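Local coordinates for protein aromatic amino acid beta-eliminating lyase/threonine aldolase (Exiguobacterium sibiricum, PDB 3LWS) that belongs to an enzyme family with the fold of pyridoxal-phosphate-dependent aminotransferases, carries covalently bound pyridoxal phosphate, and forms a dimer, at residues H98-I101 / L107-L110; R6-Q11 / Q307-T312; Q271-P276 / T281-V286; L79-D84 / A220-T225. All blocks are in the same frame, centred on the assembly; numbering follows the deposited sequence.

Interaction 1 of 4, residues H98-I101 / L107-L110; sequences HLEI and LKEL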
loop_
_atom_site.group_PDB
_atom_site.type_symbol
_atom_site.label_atom_id
_atom_site.label_comp_id
_atom_site.label_asym_id
_atom_site.label_seq_id
_atom_site.Cartn_x
_atom_site.Cartn_y
_atom_site.Cartn_z
ATOM N N HIS A 98 4.269 17.436 -7.237
ATOM C CA HIS A 98 3.687 16.090 -7.433
ATOM C C HIS A 98 2.209 16.029 -7.077
ATOM O O HIS A 98 1.401 15.402 -7.803
ATOM C CB HIS A 98 4.477 15.053 -6.620
ATOM C CG HIS A 98 4.315 13.635 -7.091
ATOM N ND1 HIS A 98 3.285 12.819 -6.673
ATOM C CD2 HIS A 98 5.062 12.893 -7.939
ATOM C CE1 HIS A 98 3.401 11.639 -7.255
ATOM N NE2 HIS A 98 4.490 11.649 -8.001
ATOM N N LEU A 99 1.850 16.689 -5.970
ATOM C CA LEU A 99 0.457 16.695 -5.502
ATOM C C LEU A 99 -0.505 17.397 -6.486
ATOM O O LEU A 99 -1.668 17.084 -6.520
ATOM C CB LEU A 99 0.316 17.344 -4.108
ATOM C CG LEU A 99 0.995 16.564 -2.966
ATOM C CD1 LEU A 99 2.383 17.093 -2.711
ATOM C CD2 LEU A 99 0.211 16.576 -1.662
ATOM N N GLU A 100 0.017 18.335 -7.257
ATOM C CA GLU A 100 -0.740 19.125 -8.206
ATOM C C GLU A 100 -0.957 18.407 -9.520
ATOM O O GLU A 100 -2.050 18.491 -10.104
ATOM C CB GLU A 100 -0.005 20.446 -8.495
ATOM C CG GLU A 100 -0.858 21.465 -9.275
ATOM C CD GLU A 100 -2.019 22.006 -8.459
ATOM O OE1 GLU A 100 -2.135 21.686 -7.241
ATOM O OE2 GLU A 100 -2.804 22.784 -9.036
ATOM N N ILE A 101 0.079 17.706 -9.992
ATOM C CA ILE A 101 0.044 17.135 -11.358
ATOM C C ILE A 101 0.117 15.604 -11.458
ATOM O O ILE A 101 -0.161 15.060 -12.499
ATOM C CB ILE A 101 1.151 17.744 -12.253
ATOM C CG1 ILE A 101 2.545 17.355 -11.713
ATOM C CG2 ILE A 101 0.969 19.295 -12.359
ATOM C CD1 ILE A 101 3.751 17.883 -12.487
ATOM N N LEU A 107 -5.117 15.434 -3.206
ATOM C CA LEU A 107 -5.171 16.403 -2.098
ATOM C C LEU A 107 -6.526 17.158 -2.045
ATOM O O LEU A 107 -7.182 17.239 -1.000
ATOM C CB LEU A 107 -4.032 17.431 -2.242
ATOM C CG LEU A 107 -3.887 18.498 -1.148
ATOM C CD1 LEU A 107 -3.807 17.835 0.256
ATOM C CD2 LEU A 107 -2.653 19.360 -1.436
ATOM N N LYS A 108 -6.950 17.669 -3.190
ATOM C CA LYS A 108 -8.132 18.495 -3.264
ATOM C C LYS A 108 -9.410 17.678 -3.276
ATOM O O LYS A 108 -10.446 18.187 -2.905
ATOM C CB LYS A 108 -8.087 19.393 -4.503
ATOM C CG LYS A 108 -6.880 20.344 -4.575
ATOM C CD LYS A 108 -6.774 21.012 -5.952
ATOM C CE LYS A 108 -5.376 21.563 -6.246
ATOM N NZ LYS A 108 -5.180 22.007 -7.686
ATOM N N GLU A 109 -9.350 16.424 -3.705
ATOM C CA GLU A 109 -10.549 15.598 -3.763
ATOM C C GLU A 109 -10.786 15.012 -2.402
ATOM O O GLU A 109 -11.917 14.803 -2.047
ATOM C CB GLU A 109 -10.397 14.476 -4.795
ATOM C CG GLU A 109 -10.342 14.971 -6.242
ATOM C CD GLU A 109 -11.719 15.338 -6.845
ATOM O OE1 GLU A 109 -12.765 14.838 -6.389
ATOM O OE2 GLU A 109 -11.751 16.137 -7.796
ATOM N N LEU A 110 -9.713 14.772 -1.633
ATOM C CA LEU A 110 -9.812 14.080 -0.345
ATOM C C LEU A 110 -9.819 14.977 0.897
ATOM O O LEU A 110 -10.163 14.517 1.988
ATOM C CB LEU A 110 -8.699 13.023 -0.247
ATOM C CG LEU A 110 -8.919 11.805 -1.155
ATOM C CD1 LEU A 110 -7.680 10.996 -1.136
ATOM C CD2 LEU A 110 -10.179 10.974 -0.718
HETATM O O HOH W 1 -2.531 15.331 -4.613
HETATM O O HOH W 2 -4.145 19.362 -8.652
#
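Glu100 and Lys108 form the charged half of a small helix-to-helix contact whose other half is a pair of leucines. Lys108 reaches over with its chain extended beyond CG, and its NZ sits 2.8 Å from Glu100 OE2, a salt bridge and hydrogen bond made on the syn side of the carboxylate but 35° out of its plane. The same NZ makes a weak bond to Glu100 OE1 at 3.1 Å, a fork across the two oxygens. Glu100 starts out pointing away from 107-110; the bend at chi2 (68°) swings the carboxylate back toward the lysine. OE1 is already held by the hydroxyls of Tyr93 and Thr115, which probably help to hold the carboxylate where Lys108 meets it.

Two waters bridge the segments. One donates to Leu99 O at 2.7 Å and accepts from Leu107 N at 2.9 Å. The other donates to Glu100 O at 2.7 Å and accepts from Lys108 NZ at 3.0 Å, giving the ammonium a further partner beside the carboxylate. With no direct backbone bond between the segments, the first water carries the link between the two main chains.

The apolar part is a single methyl-to-methyl approach, Leu99 CD2 to Leu107 CD2 at 4.0 Å, the two buried side chains crossing obliquely.

Both leucines lean on helix 71-86, Leu99 on Gln75 and Leu107 on Leu79, while Glu100, Leu107 and Lys108 touch strand 114-117, an edge strand of the seven-stranded sheet within this chain. Leu110 packs on Trp229 of the second subunit.

Interaction 2 of 4, residues R6-Q11 / Q307-T312; sequences RTSFQQ and QVQEET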
loop_
_atom_site.group_PDB
_atom_site.type_symbol
_atom_site.label_atom_id
_atom_site.label_comp_id
_atom_site.label_asym_id
_atom_site.label_seq_id
_atom_site.Cartn_x
_atom_site.Cartn_y
_atom_site.Cartn_z
ATOM N N ARG A 6 11.353 2.967 -27.302
ATOM C CA ARG A 6 11.255 2.195 -26.069
ATOM C C ARG A 6 11.719 0.762 -26.298
ATOM O O ARG A 6 12.466 0.213 -25.491
ATOM C CB ARG A 6 9.826 2.222 -25.503
ATOM C CG ARG A 6 9.734 1.882 -24.002
ATOM N N THR A 7 11.304 0.180 -27.414
ATOM C CA THR A 7 11.743 -1.149 -27.798
ATOM C C THR A 7 13.255 -1.225 -27.832
ATOM O O THR A 7 13.839 -2.125 -27.256
ATOM C CB THR A 7 11.274 -1.522 -29.219
ATOM O OG1 THR A 7 9.853 -1.600 -29.253
ATOM C CG2 THR A 7 11.884 -2.844 -29.647
ATOM N N SER A 8 13.867 -0.263 -28.509
ATOM C CA SER A 8 15.311 -0.250 -28.710
ATOM C C SER A 8 16.077 -0.091 -27.389
ATOM O O SER A 8 17.200 -0.596 -27.251
ATOM C CB SER A 8 15.710 0.837 -29.727
ATOM O OG SER A 8 15.654 2.154 -29.198
ATOM N N PHE A 9 15.459 0.595 -26.426
ATOM C CA PHE A 9 16.079 0.843 -25.147
ATOM C C PHE A 9 15.969 -0.411 -24.284
ATOM O O PHE A 9 16.917 -0.753 -23.565
ATOM C CB PHE A 9 15.408 2.055 -24.464
ATOM C CG PHE A 9 16.005 2.429 -23.130
ATOM C CD1 PHE A 9 17.069 3.338 -23.059
ATOM C CD2 PHE A 9 15.448 1.934 -21.937
ATOM C CE1 PHE A 9 17.628 3.704 -21.819
ATOM C CE2 PHE A 9 15.988 2.303 -20.682
ATOM C CZ PHE A 9 17.062 3.189 -20.618
ATOM N N GLN A 10 14.813 -1.082 -24.371
ATOM C CA GLN A 10 14.566 -2.333 -23.642
ATOM C C GLN A 10 15.543 -3.415 -24.073
ATOM O O GLN A 10 15.989 -4.217 -23.235
ATOM C CB GLN A 10 13.161 -2.897 -23.900
ATOM C CG GLN A 10 11.996 -1.968 -23.752
ATOM C CD GLN A 10 11.482 -1.802 -22.356
ATOM O OE1 GLN A 10 10.286 -1.990 -22.103
ATOM N NE2 GLN A 10 12.360 -1.406 -21.442
ATOM N N GLN A 11 15.876 -3.438 -25.369
ATOM C CA GLN A 11 16.744 -4.490 -25.921
ATOM C C GLN A 11 18.235 -4.144 -25.793
ATOM O O GLN A 11 19.089 -4.744 -26.482
ATOM C CB GLN A 11 16.401 -4.793 -27.392
ATOM C CG GLN A 11 14.907 -5.106 -27.692
ATOM C CD GLN A 11 14.210 -5.965 -26.631
ATOM O OE1 GLN A 11 14.349 -7.189 -26.609
ATOM N NE2 GLN A 11 13.415 -5.326 -25.781
ATOM N N GLN A 307 18.431 3.820 -34.003
ATOM C CA GLN A 307 19.554 3.257 -34.728
ATOM C C GLN A 307 20.767 3.129 -33.794
ATOM O O GLN A 307 21.279 2.029 -33.586
ATOM C CB GLN A 307 19.867 4.117 -35.950
ATOM C CG GLN A 307 20.931 3.506 -36.852
ATOM C CD GLN A 307 21.199 4.295 -38.135
ATOM O OE1 GLN A 307 20.953 5.501 -38.220
ATOM N NE2 GLN A 307 21.735 3.613 -39.132
ATOM N N VAL A 308 21.146 4.242 -33.171
ATOM C CA VAL A 308 22.247 4.271 -32.190
ATOM C C VAL A 308 22.131 3.148 -31.183
ATOM O O VAL A 308 23.095 2.395 -30.968
ATOM C CB VAL A 308 22.302 5.636 -31.438
ATOM C CG1 VAL A 308 23.195 5.565 -30.212
ATOM C CG2 VAL A 308 22.761 6.759 -32.367
ATOM N N GLN A 309 20.940 3.001 -30.605
ATOM C CA GLN A 309 20.705 2.045 -29.542
ATOM C C GLN A 309 20.696 0.607 -30.034
ATOM O O GLN A 309 21.316 -0.258 -29.399
ATOM C CB GLN A 309 19.444 2.414 -28.710
ATOM C CG GLN A 309 19.673 3.732 -27.969
ATOM C CD GLN A 309 18.537 4.261 -27.116
ATOM O OE1 GLN A 309 18.802 5.041 -26.211
ATOM N NE2 GLN A 309 17.293 3.854 -27.383
ATOM N N GLU A 310 20.039 0.353 -31.171
ATOM C CA GLU A 310 20.013 -0.985 -31.781
ATOM C C GLU A 310 21.420 -1.496 -31.973
ATOM O O GLU A 310 21.734 -2.594 -31.543
ATOM C CB GLU A 310 19.292 -0.972 -33.145
ATOM C CG GLU A 310 17.777 -0.977 -33.044
ATOM C CD GLU A 310 17.078 -0.712 -34.390
ATOM O OE1 GLU A 310 17.771 -0.481 -35.420
ATOM O OE2 GLU A 310 15.827 -0.737 -34.401
ATOM N N GLU A 311 22.259 -0.659 -32.577
ATOM C CA GLU A 311 23.596 -1.045 -32.989
ATOM C C GLU A 311 24.538 -1.248 -31.820
ATOM O O GLU A 311 25.219 -2.283 -31.768
ATOM C CB GLU A 311 24.198 -0.003 -33.925
ATOM C CG GLU A 311 23.543 0.017 -35.299
ATOM C CD GLU A 311 24.028 1.156 -36.147
ATOM O OE1 GLU A 311 25.155 1.647 -35.897
ATOM O OE2 GLU A 311 23.286 1.578 -37.056
ATOM N N THR A 312 24.606 -0.266 -30.915
ATOM C CA THR A 312 25.545 -0.327 -29.777
ATOM C C THR A 312 25.071 -1.248 -28.644
ATOM O O THR A 312 25.885 -1.835 -27.938
ATOM C CB THR A 312 25.843 1.060 -29.202
ATOM O OG1 THR A 312 24.664 1.623 -28.607
ATOM C CG2 THR A 312 26.371 1.978 -30.285
#
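Ser8 and Gln309 face each other across two helix segments that run nearly side by side, their axes 8.6 Å apart at closest approach and inclined by 24°. The Gln309 chain, extended beyond CG, lays its amide alongside the last turn of the N-terminal helix. NE2 donates to Ser8 OG at 3.0 Å, and the hydroxyl oxygen lies in the amide plane, although the N-H points somewhat off line (145°). With chi1 placing OG between the backbone N and the carbonyl carbon, this oxygen also bonds to Leu5 O, so the hydroxyl serves its own helix and the neighbouring one.

The other end of the amide turns to the ring of Phe9: OE1 approaches the ring edge in plane, 4.0 Å from CD1, and the ring and amide planes stand 50° apart. OE1 accepts from the backbone N atoms of Phe316 and Val317, which together with Ser8 settle which way round the amide lies. On the more exposed side, Ser8 CB comes to 4.3 Å from Glu310 CG.

Beyond the contact, Val308 packs on Ala355 and Glu311 makes a salt bridge with Arg351, so helix 298-312 lies between the N-terminal helix 4-10 and the C-terminal helix 342-355.

Interaction 3 of 4, residues Q271-P276 / T281-V286; sequences QFNALP and TPEVPV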
loop_
_atom_site.group_PDB
_atom_site.type_symbol
_atom_site.label_atom_id
_atom_site.label_comp_id
_atom_site.label_asym_id
_atom_site.label_seq_id
_atom_site.Cartn_x
_atom_site.Cartn_y
_atom_site.Cartn_z
ATOM N N GLN A 271 29.080 15.531 -21.951
ATOM C CA GLN A 271 29.064 14.814 -23.224
ATOM C C GLN A 271 27.867 15.208 -24.098
ATOM O O GLN A 271 28.003 15.377 -25.303
ATOM C CB GLN A 271 29.026 13.289 -22.994
ATOM C CG GLN A 271 30.279 12.675 -22.336
ATOM C CD GLN A 271 31.491 12.607 -23.274
ATOM O OE1 GLN A 271 31.425 12.082 -24.401
ATOM N NE2 GLN A 271 32.610 13.117 -22.794
ATOM N N PHE A 272 26.695 15.355 -23.472
ATOM C CA PHE A 272 25.442 15.647 -24.189
ATOM C C PHE A 272 25.411 17.067 -24.700
ATOM O O PHE A 272 24.991 17.325 -25.839
ATOM C CB PHE A 272 24.206 15.393 -23.285
ATOM C CG PHE A 272 23.852 13.930 -23.101
ATOM C CD1 PHE A 272 23.555 13.125 -24.187
ATOM C CD2 PHE A 272 23.783 13.362 -21.807
ATOM C CE1 PHE A 272 23.224 11.762 -24.016
ATOM C CE2 PHE A 272 23.427 12.034 -21.631
ATOM C CZ PHE A 272 23.146 11.226 -22.747
ATOM N N ASN A 273 25.873 17.994 -23.866
ATOM C CA ASN A 273 25.868 19.392 -24.225
ATOM C C ASN A 273 26.824 19.691 -25.376
ATOM O O ASN A 273 26.597 20.638 -26.122
ATOM C CB ASN A 273 26.180 20.277 -23.031
ATOM C CG ASN A 273 25.000 20.406 -22.069
ATOM O OD1 ASN A 273 23.919 20.835 -22.439
ATOM N ND2 ASN A 273 25.235 20.063 -20.820
ATOM N N ALA A 274 27.867 18.879 -25.520
ATOM C CA ALA A 274 28.787 18.974 -26.676
ATOM C C ALA A 274 28.143 18.643 -28.003
ATOM O O ALA A 274 28.663 19.035 -29.039
ATOM C CB ALA A 274 29.991 18.056 -26.483
ATOM N N LEU A 275 27.052 17.886 -27.989
ATOM C CA LEU A 275 26.372 17.495 -29.221
ATOM C C LEU A 275 25.598 18.624 -29.870
ATOM O O LEU A 275 24.864 19.340 -29.181
ATOM C CB LEU A 275 25.407 16.349 -28.954
ATOM C CG LEU A 275 26.016 15.022 -28.583
ATOM C CD1 LEU A 275 24.889 14.082 -28.118
ATOM C CD2 LEU A 275 26.780 14.447 -29.783
ATOM N N PRO A 276 25.743 18.798 -31.202
ATOM C CA PRO A 276 24.931 19.861 -31.822
ATOM C C PRO A 276 23.461 19.462 -31.815
ATOM O O PRO A 276 23.146 18.308 -32.106
ATOM C CB PRO A 276 25.459 19.949 -33.267
ATOM C CG PRO A 276 26.298 18.667 -33.489
ATOM C CD PRO A 276 26.358 17.898 -32.203
ATOM N N THR A 281 19.197 20.509 -19.103
ATOM C CA THR A 281 18.615 21.493 -18.216
ATOM C C THR A 281 18.584 20.749 -16.887
ATOM O O THR A 281 18.055 19.637 -16.828
ATOM C CB THR A 281 17.194 21.908 -18.671
ATOM O OG1 THR A 281 16.310 20.788 -18.515
ATOM C CG2 THR A 281 17.204 22.369 -20.132
ATOM N N PRO A 282 19.281 21.257 -15.864
ATOM C CA PRO A 282 20.226 22.373 -15.942
ATOM C C PRO A 282 21.436 21.974 -16.802
ATOM O O PRO A 282 21.648 20.793 -17.053
ATOM C CB PRO A 282 20.632 22.584 -14.479
ATOM C CG PRO A 282 20.510 21.247 -13.848
ATOM C CD PRO A 282 19.357 20.568 -14.559
ATOM N N GLU A 283 22.215 22.962 -17.239
ATOM C CA GLU A 283 23.409 22.704 -18.021
ATOM C C GLU A 283 24.385 21.800 -17.220
ATOM O O GLU A 283 24.906 20.796 -17.717
ATOM C CB GLU A 283 24.034 24.043 -18.430
ATOM C CG GLU A 283 25.327 23.943 -19.207
ATOM C CD GLU A 283 25.944 25.289 -19.458
ATOM O OE1 GLU A 283 25.282 26.327 -19.207
ATOM O OE2 GLU A 283 27.101 25.307 -19.880
ATOM N N VAL A 284 24.568 22.159 -15.964
ATOM C CA VAL A 284 25.400 21.403 -15.031
ATOM C C VAL A 284 24.439 20.876 -13.976
ATOM O O VAL A 284 23.774 21.653 -13.307
ATOM C CB VAL A 284 26.482 22.279 -14.369
ATOM C CG1 VAL A 284 27.420 21.406 -13.522
ATOM C CG2 VAL A 284 27.261 23.052 -15.431
ATOM N N PRO A 285 24.322 19.555 -13.861
ATOM C CA PRO A 285 23.510 18.951 -12.808
ATOM C C PRO A 285 23.982 19.320 -11.391
ATOM O O PRO A 285 25.165 19.583 -11.202
ATOM C CB PRO A 285 23.722 17.470 -13.035
ATOM C CG PRO A 285 23.997 17.363 -14.478
ATOM C CD PRO A 285 24.786 18.558 -14.834
ATOM N N VAL A 286 23.057 19.366 -10.434
ATOM C CA VAL A 286 23.391 19.570 -9.036
ATOM C C VAL A 286 23.088 18.285 -8.255
ATOM O O VAL A 286 23.016 18.317 -7.030
ATOM C CB VAL A 286 22.639 20.819 -8.403
ATOM C CG1 VAL A 286 23.065 22.104 -9.070
ATOM C CG2 VAL A 286 21.093 20.664 -8.403
#
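Asn273 reaches across to Glu283 with one atom of its amide. Its CB points toward the loop but stays well short of it, Asn273 CB lying 5.5 Å from Glu283 O. With CG anti to the carbonyl carbon (chi1 -76°), the chain continues outward from the helix, and Asn273 CG is still 4.4 Å from Glu283 O. There the group divides. OD1 takes no hydrogen bond from 281-286; it accepts from the backbone N of Thr280, in the edge strand that leads into the loop, and this is the stronger polar tie of the residue. ND2 goes further and donates to Glu283 O at 3.2 Å, but the N-H points well off the oxygen (124°), and the bond is weak. Asn273 ND2 also lies 4.2 Å from Glu283 CG, so the start of the glutamate side chain brushes past the amide.

The amide therefore bridges two parts of the same excursion, one end on strand 278-281 and the other on the loop after it. That loop opens with a cis peptide before Pro282, and Pro282 O accepts from Thr280 OG1, a bond between the loop and the end of the strand. The contact is a surface one and small, 78 Å² in all.

Phe272, the residue before Asn273, packs on Val278 and Leu292 and joins the helix to the sheet. Helix 258-273, followed by edge strand 278-281 and by strand 289-295 paired antiparallel beside it, makes up part of a helix-covered antiparallel sheet, consistent with the smaller C-terminal domain of enzymes with the aminotransferase fold.

Interaction 4 of 4, residues L79-D84 / A220-T225; sequences LRIWSD and AAFCQT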
loop_
_atom_site.group_PDB
_atom_site.type_symbol
_atom_site.label_atom_id
_atom_site.label_comp_id
_atom_site.label_asym_id
_atom_site.label_seq_id
_atom_site.Cartn_x
_atom_site.Cartn_y
_atom_site.Cartn_z
ATOM N N LEU A 79 0.184 17.567 4.790
ATOM C CA LEU A 79 -0.452 18.870 4.507
ATOM C C LEU A 79 -1.764 19.037 5.286
ATOM O O LEU A 79 -2.013 20.096 5.899
ATOM C CB LEU A 79 -0.677 19.075 3.002
ATOM C CG LEU A 79 0.561 19.286 2.107
ATOM C CD1 LEU A 79 0.176 19.705 0.727
ATOM C CD2 LEU A 79 1.448 20.309 2.656
ATOM N N ARG A 80 -2.573 17.970 5.304
ATOM C CA ARG A 80 -3.815 17.955 6.079
ATOM C C ARG A 80 -3.571 18.165 7.573
ATOM O O ARG A 80 -4.303 18.930 8.216
ATOM C CB ARG A 80 -4.587 16.663 5.834
ATOM C CG ARG A 80 -5.909 16.492 6.646
ATOM C CD ARG A 80 -6.851 17.680 6.495
ATOM N NE ARG A 80 -7.978 17.569 7.405
ATOM C CZ ARG A 80 -9.126 16.965 7.109
ATOM N NH1 ARG A 80 -9.316 16.383 5.936
ATOM N NH2 ARG A 80 -10.087 16.910 8.020
ATOM N N ILE A 81 -2.559 17.505 8.126
ATOM C CA ILE A 81 -2.261 17.672 9.551
ATOM C C ILE A 81 -1.920 19.129 9.825
ATOM O O ILE A 81 -2.534 19.740 10.674
ATOM C CB ILE A 81 -1.178 16.741 10.043
ATOM C CG1 ILE A 81 -1.677 15.297 9.922
ATOM C CG2 ILE A 81 -0.810 17.035 11.545
ATOM C CD1 ILE A 81 -0.559 14.260 9.790
ATOM N N TRP A 82 -0.997 19.696 9.070
ATOM C CA TRP A 82 -0.653 21.102 9.239
ATOM C C TRP A 82 -1.827 22.045 8.964
ATOM O O TRP A 82 -2.004 22.995 9.689
ATOM C CB TRP A 82 0.552 21.531 8.403
ATOM C CG TRP A 82 1.850 20.785 8.699
ATOM C CD1 TRP A 82 2.669 20.205 7.767
ATOM C CD2 TRP A 82 2.480 20.550 9.984
ATOM N NE1 TRP A 82 3.754 19.637 8.378
ATOM C CE2 TRP A 82 3.679 19.851 9.733
ATOM C CE3 TRP A 82 2.170 20.896 11.314
ATOM C CZ2 TRP A 82 4.534 19.432 10.766
ATOM C CZ3 TRP A 82 3.029 20.498 12.326
ATOM C CH2 TRP A 82 4.191 19.764 12.046
ATOM N N SER A 83 -2.633 21.769 7.952
ATOM C CA SER A 83 -3.815 22.566 7.695
ATOM C C SER A 83 -4.717 22.559 8.944
ATOM O O SER A 83 -5.144 23.616 9.400
ATOM C CB SER A 83 -4.585 22.025 6.495
ATOM O OG SER A 83 -5.830 22.661 6.345
ATOM N N ASP A 84 -4.960 21.368 9.496
ATOM C CA ASP A 84 -5.760 21.227 10.737
ATOM C C ASP A 84 -5.125 21.968 11.925
ATOM O O ASP A 84 -5.807 22.634 12.672
ATOM C CB ASP A 84 -5.955 19.750 11.117
ATOM C CG ASP A 84 -7.018 19.034 10.289
ATOM O OD1 ASP A 84 -7.731 19.625 9.444
ATOM O OD2 ASP A 84 -7.157 17.817 10.496
ATOM N N ALA A 220 6.722 14.293 17.284
ATOM C CA ALA A 220 5.982 13.197 17.875
ATOM C C ALA A 220 4.467 13.243 17.659
ATOM O O ALA A 220 3.901 12.249 17.140
ATOM C CB ALA A 220 6.327 13.085 19.388
ATOM N N ALA A 221 3.810 14.358 18.031
ATOM C CA ALA A 221 2.332 14.508 17.921
ATOM C C ALA A 221 1.848 14.471 16.468
ATOM O O ALA A 221 0.859 13.830 16.157
ATOM C CB ALA A 221 1.853 15.810 18.580
ATOM N N PHE A 222 2.557 15.176 15.598
ATOM C CA PHE A 222 2.369 15.111 14.136
ATOM C C PHE A 222 2.362 13.648 13.614
ATOM O O PHE A 222 1.441 13.209 12.905
ATOM C CB PHE A 222 3.467 15.943 13.464
ATOM C CG PHE A 222 3.467 15.867 11.964
ATOM C CD1 PHE A 222 2.659 16.718 11.215
ATOM C CD2 PHE A 222 4.309 14.959 11.304
ATOM C CE1 PHE A 222 2.649 16.649 9.863
ATOM C CE2 PHE A 222 4.320 14.887 9.957
ATOM C CZ PHE A 222 3.466 15.716 9.210
ATOM N N CYS A 223 3.378 12.889 13.987
ATOM C CA CYS A 223 3.447 11.475 13.576
ATOM C C CYS A 223 2.318 10.634 14.158
ATOM O O CYS A 223 1.876 9.716 13.516
ATOM C CB CYS A 223 4.821 10.862 13.900
ATOM S SG CYS A 223 6.111 11.605 12.885
ATOM N N GLN A 224 1.845 10.942 15.365
ATOM C CA GLN A 224 0.726 10.189 15.948
ATOM C C GLN A 224 -0.510 10.366 15.145
ATOM O O GLN A 224 -1.232 9.412 14.888
ATOM C CB GLN A 224 0.423 10.607 17.389
ATOM C CG GLN A 224 1.423 10.111 18.385
ATOM C CD GLN A 224 1.396 10.927 19.667
ATOM O OE1 GLN A 224 0.361 11.485 20.040
ATOM N NE2 GLN A 224 2.545 11.023 20.333
ATOM N N THR A 225 -0.777 11.606 14.756
ATOM C CA THR A 225 -1.900 11.899 13.899
ATOM C C THR A 225 -1.759 11.290 12.524
ATOM O O THR A 225 -2.753 10.800 11.970
ATOM C CB THR A 225 -2.104 13.407 13.753
ATOM O OG1 THR A 225 -2.109 13.949 15.067
ATOM C CG2 THR A 225 -3.416 13.717 13.040
#
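Just beside the place where Ile81 and Trp82 meet Phe222, Arg80 NE bonds Asp84 OD1 at 2.9 Å, a salt bridge one turn along the same helix. NE approaches OD1 from above the carboxylate plane and has a weaker hold on OD2, while Arg80 NH1 bonds His111 ND1; the pair borders the contact without spanning it.

Across the helices the meeting is apolar. Phe222 CG is anti to the backbone N (chi1 175°), which extends the ring between two side chains of 79-84. One face receives Trp82 in an offset stack, with the centroid of the six-membered indole ring 4.4 Å from that of Phe222 and the planes 16° apart; Trp82 CZ2 comes to 3.3 Å from Phe222 CD1. The opposite face is covered by Ile81 CD1, and Ile81 CG2 lies 3.5 Å from Phe222 CD1, so the phenyl ring is sandwiched. Trp82 NE1 bonds Ser199 OG, which helps fix the turn of the indole over its partner. A turn further along, Thr225 CG2 passes Ile81 CG1 at 3.9 Å.

The two helix segments cross steeply, at 118° between their N-to-C directions. Helix 71-86 follows strand 64-68 and helix 220-232 follows strand 214-218, neighbours in a mixed seven-stranded sheet ordered 1-7-6-5-4-2-3. Helices packed on such a sheet are the hallmark of the large domain of the aminotransferase fold.

Overall arrangement
From the N terminus, the chain opens interaction 2 at residues 6-11 and closes it only at 307-312, so that this loop encloses the other three. Inside it, interaction 4 runs from 79-84 to 220-225, and the short loop of interaction 1 is nested within that one. Interaction 3 follows in series after interaction 4; no two loops cross. Interactions 1 and 4 share the large-sheet domain and touch through Leu79, whose CD1 is 3.6 Å from Leu107 CD2. Interactions 2 and 3 have centres about 22 Å apart: interaction 2 ties the N-terminal helix to helix 298-312, and interaction 3 ties the end of helix 258-273 to the loop after strand 278-281.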